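Local coordinates for protein sialyltransferase 0160 (Photobacterium damselae, PDB 4R84) that probably transfers sialic acid from CMP-sialic acid to galactoside acceptors in alpha-2,6 linkage, acting as a GT-B-type sialyltransferase, at residues L48-A53 / F96-I101; W154-V159 / K430-V435; Q379-I384 / G419-M424. One frame throughout, in Å; residues are numbered along the deposited sequence.

Overall arrangement
Contacts 1 and 3 are buried and apolar; contact 2 is partly buried, polar and built around the bound donor analogue. Contact 1 lies in the N-terminal beta domain, its centre about 69 Å from that of contact 3 and about 48 Å from that of contact 2. Contacts 2 and 3 belong to the glycosyltransferase part, their centres about 25 Å apart, and contact 3 falls wholly between the segments of contact 2 in sequence. Both use connections around strand 425-427: residues 419-424 lead into it and meet a helix, whereas residues 430-435 follow it and face the cleft. Aromatic faces covered by aliphatic groups serve contacts 1 and 3; a guanidinium, a carboxylate and a water serve contact 2.

Contact 1: residues L48-A53 / F96-I101; sequences LTPIDA and FTFKGI
With chi1 of -74° Leu48 sets its CG anti to the carbonyl carbon, and Phe96 does likewise at -57°, which brings the leucine branch over the phenyl ring; Phe98 instead turns its CG anti to the backbone N (174°), lifting its ring to Pro50. Two separate CH-pi contacts result. Leu48 leads with CD1, which sits 3.7 Å from the centroid of the Phe96 ring, over one face but displaced toward the CG and CD2 side. Its closest atom there is Phe96 CD2, at 3.5 Å from Leu48 CD1. The second methyl, Leu48 CD2, comes to 4.0 Å from the same Phe96 CD2, and the two side chains cross at about a right angle. Pro50 presents the corner of its ring: CG stands 3.6 Å from the Phe98 centroid and is centred over the face, so that all six ring carbons lie at similar distances from it. Pro50 CB trails behind, 3.9 Å from Phe98 CD2 at the rim. The pairing follows the backbone, since Leu48 and Pro50 both point toward strand 92-101 while Thr49 between them points away and uses its OG1 on Ser80. Apolar packing of this kind fills the interior of a small beta sandwich, consistent with the PKD-like, immunoglobulin-type family. Next to Phe96, Cys95 is joined by a disulfide to Cys66 of strand 59-66. Leu48 ends strand 45-48 and bonds through its backbone to Phe81 of strand 81-84, whereas Phe96 and Phe98 belong to strand 92-101, which pairs with strands 59-66 and 106-125. Trp62 and Phe57 meet the Phe98 ring, and Leu113 of strand 106-125 touches both Leu48 and Phe96.

Contact 2: residues W154-V159 / K430-V435; sequences WKRVTV and KISFEV. With CSF (cytidine-5'-monophosphate-3-fluoro-N-acetyl-neuraminic acid), chain E.
The backbones of Arg156 and Ser432 stay well apart, 8.5 Å between their CA atoms, and the arginine side chain bridges the space. Bent at chi3 (58°), Arg156 lays one guanidinium face over Ser432 OG, which lies 3.0 Å from the plane; the angles are poor for a bond, and the hydroxyl is hydrogen-bonded to Ser128 OG instead. The guanidinium works through its edge. In its plane, Arg156 NH1 donates to the ribose O2' of the donor analogue at 3.0 Å, with a moderately bent N-H...O angle of 142°. From Arg156 NH2 a second in-plane bond of 2.9 Å runs to a water, which in turn donates a hydrogen bond of 2.6 Å to Lys430 O. O2' is held from two directions, for it also donates to Glu434 OE1 at 2.7 Å. The chi2 bend of Glu434 (84°) turns its carboxylate to straddle the ribose diol, its OE2 taking O3' at 2.5 Å. The backbone N of Phe433 holds the base, donating to cytosine O2 at 2.9 Å. Two segments far apart in sequence thus grip the nucleotide, as in GT-B enzymes, where the donor lies in a cleft between two Rossmann-type halves. Lys405, His407, Ser451 and Ser452 add further bonds to the ligand. Residues 154-159 connect strand 149-154 with helix 161-166 in one half; residues 430-435 come after strand 425-427 and enter helix 434-438 in the other, with Val435 packed on Leu132 of helix 129-144.

Contact 3: residues Q379-I384 / G419-M424; sequences QQVNVI and GSFPDM
Ile384 lies against the ring of Phe421 in a Rossmann-type alpha/beta half, where helix 373-388 is the crossover between parallel strands 358-362 and 401-405. Followed outward, the Ile384 side chain meets the ring with CB, CG2 and CD1. Its CB already stands 3.6 Å from Phe421 CZ. With CG1 beside the backbone N (chi1 -57°), the CG2 branch is anti to that N and lies over one face of the ring, offset toward the rim. Ile384 CG2 is 3.5 Å from Phe421 CZ and 3.9 Å from the ring centroid, a CH-pi contact 27° off the normal. In the other branch CG1 serves as the link to CD1, which ends 3.7 Å from Phe421 CE1. One turn earlier on the helix, Val381 approaches the same ring end obliquely, CG1 being 3.8 Å from Phe421 CE1, while its carbonyl O lies in the ring plane at the edge.

Phe421 opens a type I beta turn to Met424, closed by Met424 N bonding to Phe421 O, and this turn leads from helix 412-419 into strand 425-427. Ile417 of that helix and Phe361 of strand 358-362 also touch Ile384, and Leu402 of strand 401-405 touches Phe421. Val381 CG2 packs 3.6 Å from Ser420 OG, the hydroxyl itself being hydrogen-bonded to Ile416 O.

Contact 1: residues L48-A53 / F96-I101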
loop_
_atom_site.group_PDB
_atom_site.type_symbol
_atom_site.label_atom_id
_atom_site.label_comp_id
_atom_site.label_asym_id
_atom_site.label_seq_id
_atom_site.Cartn_x
_atom_site.Cartn_y
_atom_site.Cartn_z
ATOM N N LEU A 48 6.818 -32.937 11.236
ATOM C CA LEU A 48 5.578 -33.682 11.421
ATOM C C LEU A 48 5.497 -34.200 12.859
ATOM O O LEU A 48 6.450 -34.793 13.386
ATOM C CB LEU A 48 5.467 -34.823 10.411
ATOM C CG LEU A 48 5.133 -34.323 9.001
ATOM C CD1 LEU A 48 5.509 -35.346 7.957
ATOM C CD2 LEU A 48 3.672 -33.912 8.855
ATOM N N THR A 49 4.342 -33.989 13.482
ATOM C CA THR A 49 4.160 -34.328 14.887
ATOM C C THR A 49 2.666 -34.501 15.157
ATOM O O THR A 49 1.836 -33.919 14.456
ATOM C CB THR A 49 4.749 -33.232 15.806
ATOM O OG1 THR A 49 4.782 -33.685 17.163
ATOM C CG2 THR A 49 3.928 -31.958 15.711
ATOM N N PRO A 50 2.310 -35.332 16.148
ATOM C CA PRO A 50 0.883 -35.406 16.477
ATOM C C PRO A 50 0.360 -34.082 17.011
ATOM O O PRO A 50 1.084 -33.375 17.708
ATOM C CB PRO A 50 0.826 -36.495 17.558
ATOM C CG PRO A 50 2.085 -37.319 17.334
ATOM C CD PRO A 50 3.110 -36.322 16.892
ATOM N N ILE A 51 -0.876 -33.747 16.663
ATOM C CA ILE A 51 -1.517 -32.532 17.141
ATOM C C ILE A 51 -2.300 -32.788 18.426
ATOM O O ILE A 51 -3.209 -33.619 18.439
ATOM C CB ILE A 51 -2.468 -31.943 16.088
ATOM C CG1 ILE A 51 -1.693 -31.571 14.826
ATOM C CG2 ILE A 51 -3.206 -30.737 16.658
ATOM C CD1 ILE A 51 -0.411 -30.816 15.112
ATOM N N ASP A 52 -1.941 -32.076 19.493
ATOM C CA ASP A 52 -2.635 -32.164 20.783
ATOM C C ASP A 52 -2.828 -33.591 21.274
ATOM O O ASP A 52 -3.934 -33.984 21.646
ATOM C CB ASP A 52 -4.009 -31.484 20.704
ATOM C CG ASP A 52 -3.916 -29.997 20.421
ATOM O OD1 ASP A 52 -2.860 -29.392 20.711
ATOM O OD2 ASP A 52 -4.909 -29.432 19.915
ATOM N N ALA A 53 -1.747 -34.359 21.277
ATOM C CA ALA A 53 -1.804 -35.752 21.693
ATOM C C ALA A 53 -0.835 -35.974 22.855
ATOM O O ALA A 53 0.028 -35.139 23.111
ATOM C CB ALA A 53 -1.475 -36.674 20.515
ATOM N N PHE A 96 0.234 -37.010 5.308
ATOM C CA PHE A 96 0.756 -37.942 6.335
ATOM C C PHE A 96 -0.291 -38.161 7.417
ATOM O O PHE A 96 -1.002 -37.233 7.799
ATOM C CB PHE A 96 2.053 -37.416 6.949
ATOM C CG PHE A 96 3.124 -37.152 5.934
ATOM C CD1 PHE A 96 3.964 -38.167 5.511
ATOM C CD2 PHE A 96 3.254 -35.896 5.358
ATOM C CE1 PHE A 96 4.953 -37.923 4.561
ATOM C CE2 PHE A 96 4.232 -35.651 4.416
ATOM C CZ PHE A 96 5.083 -36.663 4.014
ATOM N N THR A 97 -0.409 -39.404 7.881
ATOM C CA THR A 97 -1.351 -39.720 8.948
ATOM C C THR A 97 -0.635 -40.382 10.124
ATOM O O THR A 97 0.101 -41.373 9.960
ATOM C CB THR A 97 -2.485 -40.630 8.442
ATOM O OG1 THR A 97 -3.324 -39.888 7.556
ATOM C CG2 THR A 97 -3.331 -41.148 9.596
ATOM N N PHE A 98 -0.814 -39.804 11.309
ATOM C CA PHE A 98 -0.307 -40.423 12.527
ATOM C C PHE A 98 -1.463 -41.094 13.245
ATOM O O PHE A 98 -2.543 -40.518 13.376
ATOM C CB PHE A 98 0.358 -39.395 13.444
ATOM C CG PHE A 98 0.774 -39.957 14.776
ATOM C CD1 PHE A 98 2.014 -40.551 14.925
ATOM C CD2 PHE A 98 -0.083 -39.903 15.873
ATOM C CE1 PHE A 98 2.407 -41.085 16.155
ATOM C CE2 PHE A 98 0.298 -40.431 17.102
ATOM C CZ PHE A 98 1.545 -41.017 17.243
ATOM N N LYS A 99 -1.234 -42.315 13.710
ATOM C CA LYS A 99 -2.210 -43.019 14.530
ATOM C C LYS A 99 -1.551 -43.429 15.834
ATOM O O LYS A 99 -0.503 -44.063 15.825
ATOM C CB LYS A 99 -2.759 -44.255 13.811
ATOM C CG LYS A 99 -3.633 -43.939 12.613
ATOM C CD LYS A 99 -3.979 -45.188 11.818
ATOM C CE LYS A 99 -4.789 -44.831 10.580
ATOM N NZ LYS A 99 -4.980 -46.001 9.681
ATOM N N GLY A 100 -2.157 -43.049 16.952
ATOM C CA GLY A 100 -1.623 -43.420 18.248
ATOM C C GLY A 100 -2.744 -43.935 19.125
ATOM O O GLY A 100 -3.816 -43.336 19.215
ATOM N N ILE A 101 -2.481 -45.040 19.811
ATOM C CA ILE A 101 -3.497 -45.654 20.642
ATOM C C ILE A 101 -2.994 -45.746 22.065
ATOM O O ILE A 101 -1.873 -46.184 22.305
ATOM C CB ILE A 101 -3.869 -47.052 20.114
ATOM C CG1 ILE A 101 -4.379 -46.951 18.673
ATOM C CG2 ILE A 101 -4.915 -47.697 20.998
ATOM C CD1 ILE A 101 -4.494 -48.287 17.969
#

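Contact 2: residues W154-V159 / K430-V435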
loop_
_atom_site.group_PDB
_atom_site.type_symbol
_atom_site.label_atom_id
_atom_site.label_comp_id
_atom_site.label_asym_id
_atom_site.label_seq_id
_atom_site.Cartn_x
_atom_site.Cartn_y
_atom_site.Cartn_z
ATOM N N TRP A 154 11.638 2.437 -1.639
ATOM C CA TRP A 154 10.691 3.487 -1.289
ATOM C C TRP A 154 11.421 4.809 -1.160
ATOM O O TRP A 154 12.448 4.886 -0.499
ATOM C CB TRP A 154 10.008 3.194 0.036
ATOM C CG TRP A 154 9.012 2.096 0.049
ATOM C CD1 TRP A 154 8.297 1.606 -1.003
ATOM C CD2 TRP A 154 8.620 1.349 1.199
ATOM N NE1 TRP A 154 7.475 0.579 -0.561
ATOM C CE2 TRP A 154 7.660 0.407 0.784
ATOM C CE3 TRP A 154 9.012 1.366 2.547
ATOM C CZ2 TRP A 154 7.064 -0.497 1.670
ATOM C CZ3 TRP A 154 8.417 0.470 3.429
ATOM C CH2 TRP A 154 7.455 -0.451 2.984
ATOM N N LYS A 155 10.878 5.862 -1.749
ATOM C CA LYS A 155 11.567 7.145 -1.692
ATOM C C LYS A 155 11.284 7.905 -0.401
ATOM O O LYS A 155 12.158 8.611 0.105
ATOM C CB LYS A 155 11.174 7.996 -2.907
ATOM C CG LYS A 155 12.095 9.195 -3.131
ATOM C CD LYS A 155 11.994 9.693 -4.570
ATOM C CE LYS A 155 12.750 11.006 -4.764
ATOM N NZ LYS A 155 12.080 12.126 -4.004
ATOM N N ARG A 156 10.075 7.755 0.139
ATOM C CA ARG A 156 9.641 8.603 1.255
ATOM C C ARG A 156 9.630 7.861 2.594
ATOM O O ARG A 156 9.918 8.440 3.635
ATOM C CB ARG A 156 8.264 9.201 0.971
ATOM C CG ARG A 156 8.215 10.189 -0.207
ATOM C CD ARG A 156 7.079 11.196 -0.023
ATOM N NE ARG A 156 7.254 11.928 1.227
ATOM C CZ ARG A 156 6.304 12.649 1.816
ATOM N NH1 ARG A 156 5.097 12.723 1.268
ATOM N NH2 ARG A 156 6.561 13.281 2.958
ATOM N N VAL A 157 9.255 6.593 2.573
ATOM C CA VAL A 157 9.282 5.790 3.790
ATOM C C VAL A 157 10.639 5.121 3.992
ATOM O O VAL A 157 11.121 4.365 3.132
ATOM C CB VAL A 157 8.179 4.734 3.776
ATOM C CG1 VAL A 157 8.282 3.841 5.016
ATOM C CG2 VAL A 157 6.827 5.405 3.706
ATOM N N THR A 158 11.251 5.383 5.146
ATOM C CA THR A 158 12.597 4.903 5.434
ATOM C C THR A 158 12.609 3.772 6.457
ATOM O O THR A 158 12.128 3.925 7.569
ATOM C CB THR A 158 13.487 6.045 5.946
ATOM O OG1 THR A 158 13.597 7.034 4.921
ATOM C CG2 THR A 158 14.875 5.526 6.277
ATOM N N VAL A 159 13.141 2.624 6.048
ATOM C CA VAL A 159 13.256 1.479 6.927
ATOM C C VAL A 159 14.725 1.337 7.328
ATOM O O VAL A 159 15.563 1.106 6.469
ATOM C CB VAL A 159 12.757 0.205 6.243
ATOM C CG1 VAL A 159 12.669 -0.912 7.246
ATOM C CG2 VAL A 159 11.390 0.460 5.600
ATOM N N LYS A 430 7.799 16.319 8.615
ATOM C CA LYS A 430 8.351 15.158 7.908
ATOM C C LYS A 430 7.339 14.010 7.733
ATOM O O LYS A 430 7.418 13.212 6.791
ATOM C CB LYS A 430 9.590 14.637 8.650
ATOM C CG LYS A 430 10.291 13.474 7.950
ATOM C CD LYS A 430 11.564 13.056 8.679
ATOM C CE LYS A 430 12.311 11.965 7.906
ATOM N NZ LYS A 430 13.662 11.688 8.484
ATOM N N ILE A 431 6.377 13.933 8.639
ATOM C CA ILE A 431 5.365 12.874 8.581
ATOM C C ILE A 431 4.442 13.096 7.387
ATOM O O ILE A 431 3.940 14.192 7.191
ATOM C CB ILE A 431 4.533 12.845 9.870
ATOM C CG1 ILE A 431 5.478 12.730 11.073
ATOM C CG2 ILE A 431 3.508 11.690 9.828
ATOM C CD1 ILE A 431 4.821 12.956 12.397
ATOM N N SER A 432 4.212 12.065 6.586
ATOM C CA SER A 432 3.228 12.172 5.512
ATOM C C SER A 432 1.850 12.330 6.123
ATOM O O SER A 432 1.482 11.573 7.011
ATOM C CB SER A 432 3.268 10.949 4.591
ATOM O OG SER A 432 4.486 10.906 3.860
ATOM N N PHE A 433 1.079 13.307 5.653
ATOM C CA PHE A 433 -0.246 13.531 6.229
ATOM C C PHE A 433 -1.097 12.256 6.191
ATOM O O PHE A 433 -1.906 12.002 7.087
ATOM C CB PHE A 433 -0.980 14.655 5.492
ATOM C CG PHE A 433 -2.285 15.048 6.148
ATOM C CD1 PHE A 433 -3.442 14.309 5.922
ATOM C CD2 PHE A 433 -2.353 16.145 6.986
ATOM C CE1 PHE A 433 -4.638 14.649 6.530
ATOM C CE2 PHE A 433 -3.554 16.499 7.592
ATOM C CZ PHE A 433 -4.692 15.749 7.365
ATOM N N GLU A 434 -0.917 11.467 5.136
ATOM C CA GLU A 434 -1.700 10.240 4.945
ATOM C C GLU A 434 -1.535 9.239 6.104
ATOM O O GLU A 434 -2.392 8.367 6.310
ATOM C CB GLU A 434 -1.325 9.595 3.607
ATOM C CG GLU A 434 -1.725 10.415 2.352
ATOM C CD GLU A 434 -0.720 11.506 1.961
ATOM O OE1 GLU A 434 0.291 11.689 2.665
ATOM O OE2 GLU A 434 -0.926 12.176 0.918
ATOM N N VAL A 435 -0.446 9.371 6.863
ATOM C CA VAL A 435 -0.256 8.562 8.072
ATOM C C VAL A 435 -1.411 8.787 9.067
ATOM O O VAL A 435 -1.878 7.847 9.706
ATOM C CB VAL A 435 1.101 8.865 8.764
ATOM C CG1 VAL A 435 1.145 8.304 10.184
ATOM C CG2 VAL A 435 2.266 8.304 7.943
HETATM C C5A CSF E . 1.837 19.463 -6.971
HETATM C C4A CSF E . 2.536 18.127 -6.756
HETATM C C2A CSF E . 3.101 18.871 -4.404
HETATM O O6A CSF E . 2.374 20.077 -4.702
HETATM C C6A CSF E . 1.301 19.938 -5.626
HETATM C C3A CSF E . 3.644 18.251 -5.704
HETATM O O4A CSF E . 3.082 17.686 -8.006
HETATM N N5A CSF E . 0.742 19.294 -7.900
HETATM C C7A CSF E . 0.660 21.303 -5.783
HETATM C C8A CSF E . 0.109 21.780 -4.451
HETATM C C9A CSF E . -0.716 23.047 -4.644
HETATM O O9A CSF E . -1.235 23.419 -3.367
HETATM O O8A CSF E . -0.745 20.758 -3.937
HETATM O O7A CSF E . 1.644 22.239 -6.226
HETATM C C1A CSF E . 4.256 19.216 -3.486
HETATM O OBA CSF E . 4.948 18.289 -3.023
HETATM O OAA CSF E . 4.502 20.417 -3.223
HETATM O O1A CSF E . 2.305 17.872 -3.764
HETATM O O2A CSF E . 0.087 17.168 -2.877
HETATM N N1 CSF E . 2.154 16.920 2.678
HETATM C C2 CSF E . 1.997 16.872 4.071
HETATM N N3 CSF E . 1.553 17.962 4.737
HETATM C C4 CSF E . 1.256 19.084 4.048
HETATM C C5 CSF E . 1.420 19.147 2.664
HETATM C C6 CSF E . 1.889 18.029 1.982
HETATM C "C3'" CSF E . 1.285 14.898 0.318
HETATM C "C2'" CSF E . 1.624 14.675 1.769
HETATM C "C1'" CSF E . 2.687 15.722 2.009
HETATM O "O4'" CSF E . 3.236 16.071 0.736
HETATM C "C4'" CSF E . 2.637 15.245 -0.261
HETATM P PA CSF E . 1.270 18.037 -2.529
HETATM O "O5'" CSF E . 1.938 17.266 -1.313
HETATM C "C5'" CSF E . 2.552 16.011 -1.564
HETATM O "O3'" CSF E . 0.681 13.748 -0.262
HETATM O "O2'" CSF E . 2.252 13.398 1.944
HETATM N N4 CSF E . 0.810 20.178 4.713
HETATM O O2 CSF E . 2.278 15.808 4.685
HETATM O O3A CSF E . 1.082 19.469 -2.105
HETATM C C10 CSF E . 0.580 20.055 -8.985
HETATM O O10 CSF E . 1.397 20.898 -9.328
HETATM C C11 CSF E . -0.693 19.822 -9.751
HETATM F F3A CSF E . 4.659 19.052 -6.174
HETATM O O HOH W 1 8.885 12.869 4.618
#

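Contact 3: residues Q379-I384 / G419-M424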
loop_
_atom_site.group_PDB
_atom_site.type_symbol
_atom_site.label_atom_id
_atom_site.label_comp_id
_atom_site.label_asym_id
_atom_site.label_seq_id
_atom_site.Cartn_x
_atom_site.Cartn_y
_atom_site.Cartn_z
ATOM N N GLN A 379 0.837 34.732 3.554
ATOM C CA GLN A 379 -0.466 34.431 2.992
ATOM C C GLN A 379 -1.137 33.298 3.748
ATOM O O GLN A 379 -2.351 33.313 3.962
ATOM C CB GLN A 379 -0.364 34.076 1.514
ATOM C CG GLN A 379 0.154 35.212 0.647
ATOM C CD GLN A 379 -0.474 36.547 1.026
ATOM O OE1 GLN A 379 -1.659 36.762 0.816
ATOM N NE2 GLN A 379 0.344 37.464 1.544
ATOM N N GLN A 380 -0.339 32.323 4.182
ATOM C CA GLN A 380 -0.890 31.185 4.905
ATOM C C GLN A 380 -1.313 31.612 6.301
ATOM O O GLN A 380 -2.354 31.172 6.796
ATOM C CB GLN A 380 0.114 30.043 4.932
ATOM C CG GLN A 380 0.461 29.577 3.506
ATOM C CD GLN A 380 1.411 28.393 3.480
ATOM O OE1 GLN A 380 1.092 27.310 3.972
ATOM N NE2 GLN A 380 2.590 28.602 2.921
ATOM N N VAL A 381 -0.534 32.498 6.918
ATOM C CA VAL A 381 -0.935 33.089 8.192
ATOM C C VAL A 381 -2.262 33.829 8.023
ATOM O O VAL A 381 -3.167 33.715 8.857
ATOM C CB VAL A 381 0.142 34.046 8.744
ATOM C CG1 VAL A 381 -0.380 34.783 9.965
ATOM C CG2 VAL A 381 1.387 33.249 9.126
ATOM N N ASN A 382 -2.404 34.552 6.916
ATOM C CA ASN A 382 -3.659 35.255 6.639
ATOM C C ASN A 382 -4.811 34.260 6.536
ATOM O O ASN A 382 -5.900 34.516 7.049
ATOM C CB ASN A 382 -3.563 36.070 5.353
ATOM C CG ASN A 382 -2.587 37.228 5.462
ATOM O OD1 ASN A 382 -2.143 37.584 6.554
ATOM N ND2 ASN A 382 -2.258 37.830 4.321
ATOM N N VAL A 383 -4.578 33.121 5.880
ATOM C CA VAL A 383 -5.618 32.096 5.785
ATOM C C VAL A 383 -6.051 31.604 7.175
ATOM O O VAL A 383 -7.240 31.470 7.457
ATOM C CB VAL A 383 -5.175 30.875 4.928
ATOM C CG1 VAL A 383 -6.257 29.798 4.956
ATOM C CG2 VAL A 383 -4.918 31.303 3.497
ATOM N N ILE A 384 -5.092 31.311 8.045
ATOM C CA ILE A 384 -5.437 30.833 9.384
ATOM C C ILE A 384 -6.204 31.900 10.172
ATOM O O ILE A 384 -7.183 31.600 10.855
ATOM C CB ILE A 384 -4.186 30.446 10.176
ATOM C CG1 ILE A 384 -3.410 29.378 9.404
ATOM C CG2 ILE A 384 -4.577 29.957 11.586
ATOM C CD1 ILE A 384 -2.022 29.117 9.953
ATOM N N GLY A 419 5.248 30.175 14.437
ATOM C CA GLY A 419 5.584 31.242 15.358
ATOM C C GLY A 419 4.534 32.337 15.410
ATOM O O GLY A 419 4.559 33.183 16.305
ATOM N N SER A 420 3.607 32.330 14.457
ATOM C CA SER A 420 2.596 33.390 14.389
ATOM C C SER A 420 1.374 33.081 15.242
ATOM O O SER A 420 0.501 33.931 15.431
ATOM C CB SER A 420 2.153 33.623 12.945
ATOM O OG SER A 420 3.245 34.004 12.138
ATOM N N PHE A 421 1.337 31.868 15.773
ATOM C CA PHE A 421 0.238 31.405 16.607
ATOM C C PHE A 421 0.808 30.667 17.806
ATOM O O PHE A 421 1.098 29.478 17.733
ATOM C CB PHE A 421 -0.713 30.503 15.801
ATOM C CG PHE A 421 -1.307 31.188 14.606
ATOM C CD1 PHE A 421 -0.651 31.190 13.391
ATOM C CD2 PHE A 421 -2.503 31.881 14.715
ATOM C CE1 PHE A 421 -1.172 31.854 12.301
ATOM C CE2 PHE A 421 -3.034 32.543 13.621
ATOM C CZ PHE A 421 -2.366 32.532 12.414
ATOM N N PRO A 422 1.010 31.398 18.908
ATOM C CA PRO A 422 1.687 30.911 20.114
ATOM C C PRO A 422 1.104 29.616 20.689
ATOM O O PRO A 422 1.860 28.813 21.230
ATOM C CB PRO A 422 1.507 32.068 21.099
ATOM C CG PRO A 422 1.408 33.282 20.219
ATOM C CD PRO A 422 0.622 32.817 19.031
ATOM N N ASP A 423 -0.207 29.411 20.596
ATOM C CA ASP A 423 -0.781 28.213 21.200
ATOM C C ASP A 423 -1.053 27.109 20.180
ATOM O O ASP A 423 -1.712 26.118 20.492
ATOM C CB ASP A 423 -2.089 28.563 21.900
ATOM C CG ASP A 423 -1.880 29.376 23.168
ATOM O OD1 ASP A 423 -0.813 29.257 23.813
ATOM O OD2 ASP A 423 -2.795 30.155 23.505
ATOM N N MET A 424 -0.492 27.249 18.985
ATOM C CA MET A 424 -0.685 26.256 17.939
ATOM C C MET A 424 0.317 25.126 18.148
ATOM O O MET A 424 1.486 25.365 18.429
ATOM C CB MET A 424 -0.551 26.876 16.547
ATOM C CG MET A 424 -0.943 25.922 15.395
ATOM S SD MET A 424 -1.096 26.766 13.796
ATOM C CE MET A 424 0.553 27.369 13.545
#